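PDB 6L6J: Oxidored_FMN domain-containing protein from [Pseudomonas] geniculata N1, which acts as an amine oxidase on 6-hydroxypseudooxynicotine, carrying FMN and a [4Fe-4S] cluster, with ADP bound in a Rossmann-type domain. Local coordinates for residues 351-355 against 356-360; 124-127 against 128-131; 44-47 against 48-52. All blocks are in the same frame, centred on the assembly; numbering follows the deposited sequence.

Overall arrangement
The three contacts follow one another along the chain, and none nests in or crosses another. Each joins two adjoining pieces of chain, so none closes a long loop. Contact 3 comes first. It ends helix 38-51, between strands 24-26 and 55-62 of the eight-stranded FMN barrel. Contact 2 follows in the loop between strands 121-122 and 138-139. Its centre lies about 36 Å from that of contact 3. Contact 1 comes last, after the final barrel strand 316-319. It ends helix 349-355 beside the FMN, with the side chain of Ile360 about 7 Å from the iron-sulfur cluster. There Ile360 packs on Phe44, which joins contacts 1 and 3. Contacts 1 and 2 do not touch.

Contact 1: residues 351-355 against 356-360; sequences TAEVM and TSSRI. With FMN (flavin mononucleotide), chain B.
Glu353 runs alongside the chain that turns back from the end of helix 349-355. Its CB lies 3.3 Å from Arg359 O, and CG stays near the same oxygen. The bend at chi2 (-53°) brings the carboxylate to Ser358 and Thr356. OE2 is 3.3 Å from Ser358 OG, which gives its hydrogen bond to Arg359 O. A water donates to both Glu353 OE2 and Thr356 OG1, linking the two side chains. OE1 has a long, weak ion pair with Arg361. The backbone here forms a Schellman motif, with Ser357 at positive phi as its C-prime residue. Ser358 N meets Glu353 O at 3.1 Å in a fairly straight bond (167°), and Ser357 N meets Val354 O at 3.0 Å. Three donors grip Glu353 O. Thr356 OG1 reaches it at 2.7 Å in the carbonyl plane, on a lone pair; Thr356 N and Ser358 N lie out of that plane. With chi1 at 70°, OG1 sits between the backbone N and carbonyl carbon of Thr356, and CG2 is left beside Ala352 O. Replacing Thr356 by an alanine would probably cost Glu353 O its in-plane donor and the bridging water one of its two acceptors. Val354 CG2 packs 4.1 Å from Ile360 CB, the two side chains lying side by side. The same CG2 touches FMN C7M at 3.7 Å, and Thr351 OG1 lies 3.3 Å from FMN C8M.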
loop_
_atom_site.group_PDB
_atom_site.type_symbol
_atom_site.label_atom_id
_atom_site.label_comp_id
_atom_site.label_asym_id
_atom_site.label_seq_id
_atom_site.Cartn_x
_atom_site.Cartn_y
_atom_site.Cartn_z
ATOM N N THR A 351 1.958 -1.993 -0.082
ATOM C CA THR A 351 2.836 -2.105 -1.273
ATOM C C THR A 351 4.275 -2.427 -0.826
ATOM O O THR A 351 4.945 -3.315 -1.462
ATOM C CB THR A 351 2.642 -0.800 -2.069
ATOM O OG1 THR A 351 1.377 -0.945 -2.731
ATOM C CG2 THR A 351 3.729 -0.488 -3.054
ATOM N N ALA A 352 4.762 -1.728 0.201
ATOM C CA ALA A 352 6.183 -1.776 0.611
ATOM C C ALA A 352 6.522 -3.201 1.043
ATOM O O ALA A 352 7.529 -3.754 0.552
ATOM C CB ALA A 352 6.466 -0.767 1.702
ATOM N N GLU A 353 5.713 -3.776 1.936
ATOM C CA GLU A 353 5.984 -5.133 2.460
ATOM C C GLU A 353 5.982 -6.057 1.252
ATOM O O GLU A 353 6.986 -6.735 1.018
ATOM C CB GLU A 353 4.951 -5.519 3.519
ATOM C CG GLU A 353 5.072 -4.726 4.808
ATOM C CD GLU A 353 6.466 -4.735 5.411
ATOM O OE1 GLU A 353 6.842 -3.709 6.015
ATOM O OE2 GLU A 353 7.195 -5.761 5.251
ATOM N N VAL A 354 4.919 -5.987 0.456
ATOM C CA VAL A 354 4.730 -6.887 -0.724
ATOM C C VAL A 354 5.942 -6.746 -1.655
ATOM O O VAL A 354 6.406 -7.781 -2.191
ATOM C CB VAL A 354 3.391 -6.651 -1.437
ATOM C CG1 VAL A 354 3.274 -7.451 -2.727
ATOM C CG2 VAL A 354 2.233 -6.959 -0.504
ATOM N N MET A 355 6.536 -5.562 -1.777
ATOM C CA MET A 355 7.685 -5.467 -2.710
ATOM C C MET A 355 9.018 -5.806 -2.074
ATOM O O MET A 355 9.967 -5.942 -2.837
ATOM C CB MET A 355 7.769 -4.139 -3.459
ATOM C CG MET A 355 7.633 -4.466 -4.910
ATOM S SD MET A 355 7.740 -3.119 -5.930
ATOM C CE MET A 355 9.361 -3.370 -6.666
ATOM N N THR A 356 9.054 -6.030 -0.767
ATOM C CA THR A 356 10.163 -6.719 -0.071
ATOM C C THR A 356 9.773 -8.185 0.144
ATOM O O THR A 356 10.315 -8.802 1.099
ATOM C CB THR A 356 10.489 -6.042 1.265
ATOM O OG1 THR A 356 9.391 -6.319 2.139
ATOM C CG2 THR A 356 10.762 -4.555 1.145
ATOM N N SER A 357 8.834 -8.708 -0.663
ATOM C CA SER A 357 8.369 -10.126 -0.636
ATOM C C SER A 357 8.021 -10.593 0.782
ATOM O O SER A 357 8.289 -11.747 1.077
ATOM C CB SER A 357 9.407 -11.034 -1.219
ATOM O OG SER A 357 9.975 -10.474 -2.396
ATOM N N SER A 358 7.422 -9.729 1.606
ATOM C CA SER A 358 6.978 -10.049 2.983
ATOM C C SER A 358 5.457 -9.896 3.114
ATOM O O SER A 358 4.894 -9.031 2.441
ATOM C CB SER A 358 7.693 -9.205 4.011
ATOM O OG SER A 358 6.867 -9.055 5.169
ATOM N N ARG A 359 4.852 -10.681 4.017
ATOM C CA ARG A 359 3.439 -10.549 4.497
ATOM C C ARG A 359 2.990 -9.074 4.459
ATOM O O ARG A 359 3.734 -8.206 4.953
ATOM C CB ARG A 359 3.311 -11.105 5.928
ATOM C CG ARG A 359 1.891 -11.457 6.346
ATOM C CD ARG A 359 1.813 -12.314 7.594
ATOM N NE ARG A 359 1.822 -11.517 8.820
ATOM C CZ ARG A 359 2.874 -11.329 9.624
ATOM N NH1 ARG A 359 4.052 -11.860 9.361
ATOM N NH2 ARG A 359 2.745 -10.598 10.708
ATOM N N ILE A 360 1.806 -8.825 3.911
ATOM C CA ILE A 360 1.165 -7.477 3.770
ATOM C C ILE A 360 0.806 -6.912 5.154
ATOM O O ILE A 360 0.523 -7.689 6.061
ATOM C CB ILE A 360 -0.070 -7.558 2.848
ATOM C CG1 ILE A 360 -0.680 -6.175 2.566
ATOM C CG2 ILE A 360 -1.114 -8.505 3.416
ATOM C CD1 ILE A 360 -1.720 -6.172 1.468
HETATM N N1 FMN B . -2.750 -5.797 -9.244
HETATM C C2 FMN B . -2.669 -6.969 -9.951
HETATM O O2 FMN B . -3.165 -6.990 -11.082
HETATM N N3 FMN B . -2.123 -8.104 -9.493
HETATM C C4 FMN B . -1.594 -8.161 -8.259
HETATM O O4 FMN B . -1.089 -9.202 -7.841
HETATM C C4A FMN B . -1.606 -6.930 -7.421
HETATM N N5 FMN B . -1.084 -6.920 -6.171
HETATM C C5A FMN B . -1.190 -5.799 -5.421
HETATM C C6 FMN B . -0.723 -5.804 -4.109
HETATM C C7 FMN B . -0.854 -4.662 -3.345
HETATM C C7M FMN B . -0.294 -4.665 -1.976
HETATM C C8 FMN B . -1.506 -3.462 -3.883
HETATM C C8M FMN B . -1.624 -2.198 -3.082
HETATM C C9 FMN B . -1.974 -3.439 -5.170
HETATM C C9A FMN B . -1.858 -4.566 -5.972
HETATM N N10 FMN B . -2.374 -4.579 -7.276
HETATM C C10 FMN B . -2.257 -5.738 -8.002
HETATM C "C1'" FMN B . -3.053 -3.393 -7.888
HETATM C "C2'" FMN B . -4.494 -3.303 -7.424
HETATM O "O2'" FMN B . -5.175 -4.416 -7.974
HETATM C "C3'" FMN B . -5.177 -2.047 -7.877
HETATM O "O3'" FMN B . -5.267 -2.061 -9.302
HETATM C "C4'" FMN B . -4.489 -0.759 -7.426
HETATM O "O4'" FMN B . -4.086 -0.867 -6.040
HETATM C "C5'" FMN B . -5.384 0.452 -7.648
HETATM O "O5'" FMN B . -6.553 0.290 -6.865
HETATM P P FMN B . -6.654 0.949 -5.389
HETATM O O1P FMN B . -6.576 2.445 -5.598
HETATM O O2P FMN B . -7.983 0.454 -4.913
HETATM O O3P FMN B . -5.479 0.382 -4.615
HETATM O O HOH W 1 9.749 -5.771 4.980
#

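Contact 2: residues 124-127 against 128-131; sequences TTKY and PHYF
Lys126 NZ donates to two acceptors, one on each side of the Tyr127-Pro128 junction. It meets Tyr127 O at 2.6 Å, nearly along the C=O axis, at 168°. It meets His129 ND1 at 3.3 Å, close to the plane of the imidazole. The ammonium group therefore ties the peptide before Pro128 to the side chain after it. The lysine has to curl back to do this. Its CG lies between the backbone N and the carbonyl carbon (chi1 65°), and the chain then bends at both chi3 and chi4. The two side chains meet at about a right angle. The aliphatic part of the lysine comes in at the rim of the histidine ring, not over a face. CE sits in the ring plane, 3.7 Å from His129 ND1. CD lies 3.7 Å from His129 CE1. The other nitrogen of the ring, NE2, is hydrogen-bonded to Asp180, so the imidazole is held from both of its nitrogens. That pairing should limit its rotation. Tyr127 adds a small apolar contact, with its CB 3.6 Å from Pro128 CD. His129 CB lies 3.7 Å above one face of the Tyr130 ring, toward its rim. Tyr130 OH is hydrogen-bonded to Asp262 and Asn174. Backbone bonds join Lys126 to Ala137 and His129 to Ala109. Pro128 to Phe131 form a type I beta turn in the loop between strands 121-122 and 138-139, part of the excursion that follows barrel strand 99-105. Loops that follow the strands of a TIM barrel lie at its active-site end, and the side chain of His129 comes within about 14 Å of the FMN.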
loop_
_atom_site.group_PDB
_atom_site.type_symbol
_atom_site.label_atom_id
_atom_site.label_comp_id
_atom_site.label_asym_id
_atom_site.label_seq_id
_atom_site.Cartn_x
_atom_site.Cartn_y
_atom_site.Cartn_z
ATOM N N THR A 124 10.852 -11.472 -27.444
ATOM C CA THR A 124 12.241 -11.142 -27.858
ATOM C C THR A 124 13.124 -11.026 -26.612
ATOM O O THR A 124 12.675 -10.370 -25.639
ATOM C CB THR A 124 12.246 -9.861 -28.702
ATOM O OG1 THR A 124 11.362 -10.127 -29.802
ATOM C CG2 THR A 124 13.627 -9.450 -29.183
ATOM N N THR A 125 14.326 -11.627 -26.651
ATOM C CA THR A 125 15.234 -11.760 -25.479
ATOM C C THR A 125 15.543 -10.386 -24.892
ATOM O O THR A 125 15.853 -9.440 -25.634
ATOM C CB THR A 125 16.562 -12.455 -25.788
ATOM O OG1 THR A 125 16.268 -13.764 -26.243
ATOM C CG2 THR A 125 17.459 -12.628 -24.582
ATOM N N LYS A 126 15.488 -10.327 -23.573
ATOM C CA LYS A 126 15.955 -9.184 -22.763
ATOM C C LYS A 126 16.072 -9.688 -21.324
ATOM O O LYS A 126 15.456 -10.731 -21.022
ATOM C CB LYS A 126 14.965 -8.027 -22.888
ATOM C CG LYS A 126 13.568 -8.279 -22.321
ATOM C CD LYS A 126 12.694 -7.043 -22.259
ATOM C CE LYS A 126 13.362 -5.812 -21.664
ATOM N NZ LYS A 126 13.676 -5.952 -20.223
ATOM N N TYR A 127 16.819 -8.985 -20.469
ATOM C CA TYR A 127 16.809 -9.234 -19.003
ATOM C C TYR A 127 15.417 -8.871 -18.503
ATOM O O TYR A 127 14.738 -8.047 -19.093
ATOM C CB TYR A 127 17.942 -8.474 -18.311
ATOM C CG TYR A 127 19.326 -8.907 -18.729
ATOM C CD1 TYR A 127 19.875 -10.088 -18.260
ATOM C CD2 TYR A 127 20.105 -8.119 -19.556
ATOM C CE1 TYR A 127 21.153 -10.496 -18.610
ATOM C CE2 TYR A 127 21.384 -8.512 -19.917
ATOM C CZ TYR A 127 21.908 -9.700 -19.440
ATOM O OH TYR A 127 23.157 -10.084 -19.799
ATOM N N PRO A 128 14.912 -9.520 -17.441
ATOM C CA PRO A 128 13.631 -9.129 -16.841
ATOM C C PRO A 128 13.496 -7.627 -16.501
ATOM O O PRO A 128 14.432 -7.019 -16.091
ATOM C CB PRO A 128 13.620 -9.944 -15.538
ATOM C CG PRO A 128 14.470 -11.146 -15.834
ATOM C CD PRO A 128 15.550 -10.655 -16.766
ATOM N N HIS A 129 12.296 -7.070 -16.612
ATOM C CA HIS A 129 12.043 -5.621 -16.407
ATOM C C HIS A 129 12.474 -5.203 -14.992
ATOM O O HIS A 129 13.201 -4.188 -14.884
ATOM C CB HIS A 129 10.589 -5.234 -16.702
ATOM C CG HIS A 129 9.964 -5.892 -17.897
ATOM N ND1 HIS A 129 10.604 -5.997 -19.139
ATOM C CD2 HIS A 129 8.731 -6.439 -18.055
ATOM C CE1 HIS A 129 9.789 -6.597 -19.989
ATOM N NE2 HIS A 129 8.635 -6.891 -19.346
ATOM N N TYR A 130 12.094 -5.922 -13.940
ATOM C CA TYR A 130 12.256 -5.417 -12.543
ATOM C C TYR A 130 13.281 -6.235 -11.727
ATOM O O TYR A 130 13.228 -6.196 -10.480
ATOM C CB TYR A 130 10.895 -5.375 -11.831
ATOM C CG TYR A 130 9.839 -4.655 -12.619
ATOM C CD1 TYR A 130 9.810 -3.271 -12.692
ATOM C CD2 TYR A 130 8.914 -5.367 -13.361
ATOM C CE1 TYR A 130 8.861 -2.601 -13.451
ATOM C CE2 TYR A 130 7.955 -4.720 -14.126
ATOM C CZ TYR A 130 7.929 -3.331 -14.167
ATOM O OH TYR A 130 6.992 -2.690 -14.918
ATOM N N PHE A 131 14.205 -6.934 -12.389
ATOM C CA PHE A 131 15.143 -7.888 -11.743
ATOM C C PHE A 131 16.547 -7.733 -12.336
ATOM O O PHE A 131 16.670 -7.640 -13.549
ATOM C CB PHE A 131 14.600 -9.319 -11.862
ATOM C CG PHE A 131 13.449 -9.627 -10.934
ATOM C CD1 PHE A 131 12.138 -9.370 -11.312
ATOM C CD2 PHE A 131 13.665 -10.173 -9.681
ATOM C CE1 PHE A 131 11.082 -9.651 -10.463
ATOM C CE2 PHE A 131 12.612 -10.452 -8.828
ATOM C CZ PHE A 131 11.322 -10.188 -9.223
#

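Contact 3: residues 44-47 against 48-52; sequences FRKA and RAEGG
Phe44 and Arg48 stack one helical turn apart. The guanidinium lies flat on the ring, with centres 3.9 Å apart and planes at 15°. NH1 sits over the middle of the ring, and CZ is placed over the same face, which makes a cation-pi contact. The phenylalanine CG is anti to its backbone N (chi1 -174°), and the ring lies on the side toward the next turn. Arg48 bends at chi2 and chi3 to fold back onto it.

One side-chain hydrogen bond adds to the stack. Arg48 NH1 reaches Phe44 O at 2.7 Å. The oxygen lies near the guanidinium plane, but the donor stands above the carbonyl plane.

The charged pair is looser. Lys46 NZ and Glu50 OE1 form a long salt bridge of 3.7 Å. Lys46 CE comes nearer to that oxygen, at 3.3 Å.

Main-chain bonds carry the helix to its end. Glu50 N meets Lys46 O at 2.7 Å, and Gly51 N meets Ala47 O at 2.9 Å. Arg45 O accepts from both Arg48 N and Ala49 N. Gly52 then ends the helix in a Schellman motif, its N bonded to Arg48 O and weakly to Ala49 O. Its phi of 110° would jam a side chain against the preceding carbonyl, so glycine fits there.

Arg48 NH1 also forms a salt bridge with Glu371, and NE bonds Ser323 O. Arg45 pairs with Glu59 and rests on strand 55-62, while Lys46 touches helix 83-94. Helix 38-51 is the crossover helix of the beta-alpha-beta unit formed with strands 24-26 and 55-62 of the barrel.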
loop_
_atom_site.group_PDB
_atom_site.type_symbol
_atom_site.label_atom_id
_atom_site.label_comp_id
_atom_site.label_asym_id
_atom_site.label_seq_id
_atom_site.Cartn_x
_atom_site.Cartn_y
_atom_site.Cartn_z
ATOM N N PHE A 44 -7.269 -13.895 5.499
ATOM C CA PHE A 44 -7.210 -12.573 4.836
ATOM C C PHE A 44 -8.461 -12.419 3.983
ATOM O O PHE A 44 -9.208 -11.498 4.240
ATOM C CB PHE A 44 -5.937 -12.378 4.005
ATOM C CG PHE A 44 -5.821 -10.975 3.469
ATOM C CD1 PHE A 44 -5.255 -9.961 4.240
ATOM C CD2 PHE A 44 -6.330 -10.647 2.212
ATOM C CE1 PHE A 44 -5.189 -8.657 3.765
ATOM C CE2 PHE A 44 -6.271 -9.341 1.742
ATOM C CZ PHE A 44 -5.701 -8.350 2.520
ATOM N N ARG A 45 -8.662 -13.293 3.004
ATOM C CA ARG A 45 -9.757 -13.182 2.003
ATOM C C ARG A 45 -11.116 -13.327 2.706
ATOM O O ARG A 45 -11.999 -12.507 2.454
ATOM C CB ARG A 45 -9.562 -14.234 0.908
ATOM C CG ARG A 45 -8.240 -14.147 0.158
ATOM C CD ARG A 45 -8.078 -12.821 -0.527
ATOM N NE ARG A 45 -6.773 -12.690 -1.143
ATOM C CZ ARG A 45 -6.285 -11.588 -1.688
ATOM N NH1 ARG A 45 -7.010 -10.486 -1.710
ATOM N NH2 ARG A 45 -5.078 -11.600 -2.230
ATOM N N LYS A 46 -11.269 -14.298 3.602
ATOM C CA LYS A 46 -12.524 -14.494 4.389
ATOM C C LYS A 46 -13.035 -13.136 4.912
ATOM O O LYS A 46 -14.249 -12.838 4.755
ATOM C CB LYS A 46 -12.315 -15.487 5.537
ATOM C CG LYS A 46 -13.594 -16.030 6.167
ATOM C CD LYS A 46 -13.348 -17.009 7.329
ATOM C CE LYS A 46 -14.392 -16.942 8.436
ATOM N NZ LYS A 46 -13.780 -17.019 9.790
ATOM N N ALA A 47 -12.157 -12.329 5.500
ATOM C CA ALA A 47 -12.541 -11.070 6.179
ATOM C C ALA A 47 -13.257 -10.133 5.189
ATOM O O ALA A 47 -14.177 -9.363 5.598
ATOM C CB ALA A 47 -11.328 -10.417 6.786
ATOM N N ARG A 48 -12.857 -10.185 3.919
ATOM C CA ARG A 48 -13.387 -9.272 2.867
ATOM C C ARG A 48 -14.724 -9.813 2.321
ATOM O O ARG A 48 -15.619 -9.004 2.032
ATOM C CB ARG A 48 -12.272 -9.011 1.849
ATOM C CG ARG A 48 -11.453 -7.789 2.230
ATOM C CD ARG A 48 -9.983 -8.057 2.408
ATOM N NE ARG A 48 -9.385 -7.182 3.394
ATOM C CZ ARG A 48 -8.679 -7.594 4.435
ATOM N NH1 ARG A 48 -8.488 -8.885 4.648
ATOM N NH2 ARG A 48 -8.133 -6.712 5.260
ATOM N N ALA A 49 -14.894 -11.129 2.268
ATOM C CA ALA A 49 -16.221 -11.760 2.108
ATOM C C ALA A 49 -17.110 -11.412 3.329
ATOM O O ALA A 49 -18.241 -10.933 3.152
ATOM C CB ALA A 49 -16.037 -13.248 1.895
ATOM N N GLU A 50 -16.602 -11.604 4.546
ATOM C CA GLU A 50 -17.320 -11.271 5.810
ATOM C C GLU A 50 -17.811 -9.818 5.723
ATOM O O GLU A 50 -18.960 -9.591 6.055
ATOM C CB GLU A 50 -16.392 -11.538 7.000
ATOM C CG GLU A 50 -17.040 -12.197 8.193
ATOM C CD GLU A 50 -16.039 -12.769 9.194
ATOM O OE1 GLU A 50 -15.364 -13.810 8.864
ATOM O OE2 GLU A 50 -15.922 -12.193 10.324
ATOM N N GLY A 51 -16.977 -8.881 5.233
ATOM C CA GLY A 51 -17.244 -7.424 5.156
ATOM C C GLY A 51 -18.233 -7.006 4.072
ATOM O O GLY A 51 -18.731 -5.864 4.133
ATOM N N GLY A 52 -18.515 -7.868 3.096
ATOM C CA GLY A 52 -19.672 -7.718 2.191
ATOM C C GLY A 52 -19.284 -7.360 0.771
ATOM O O GLY A 52 -20.189 -6.922 -0.026
#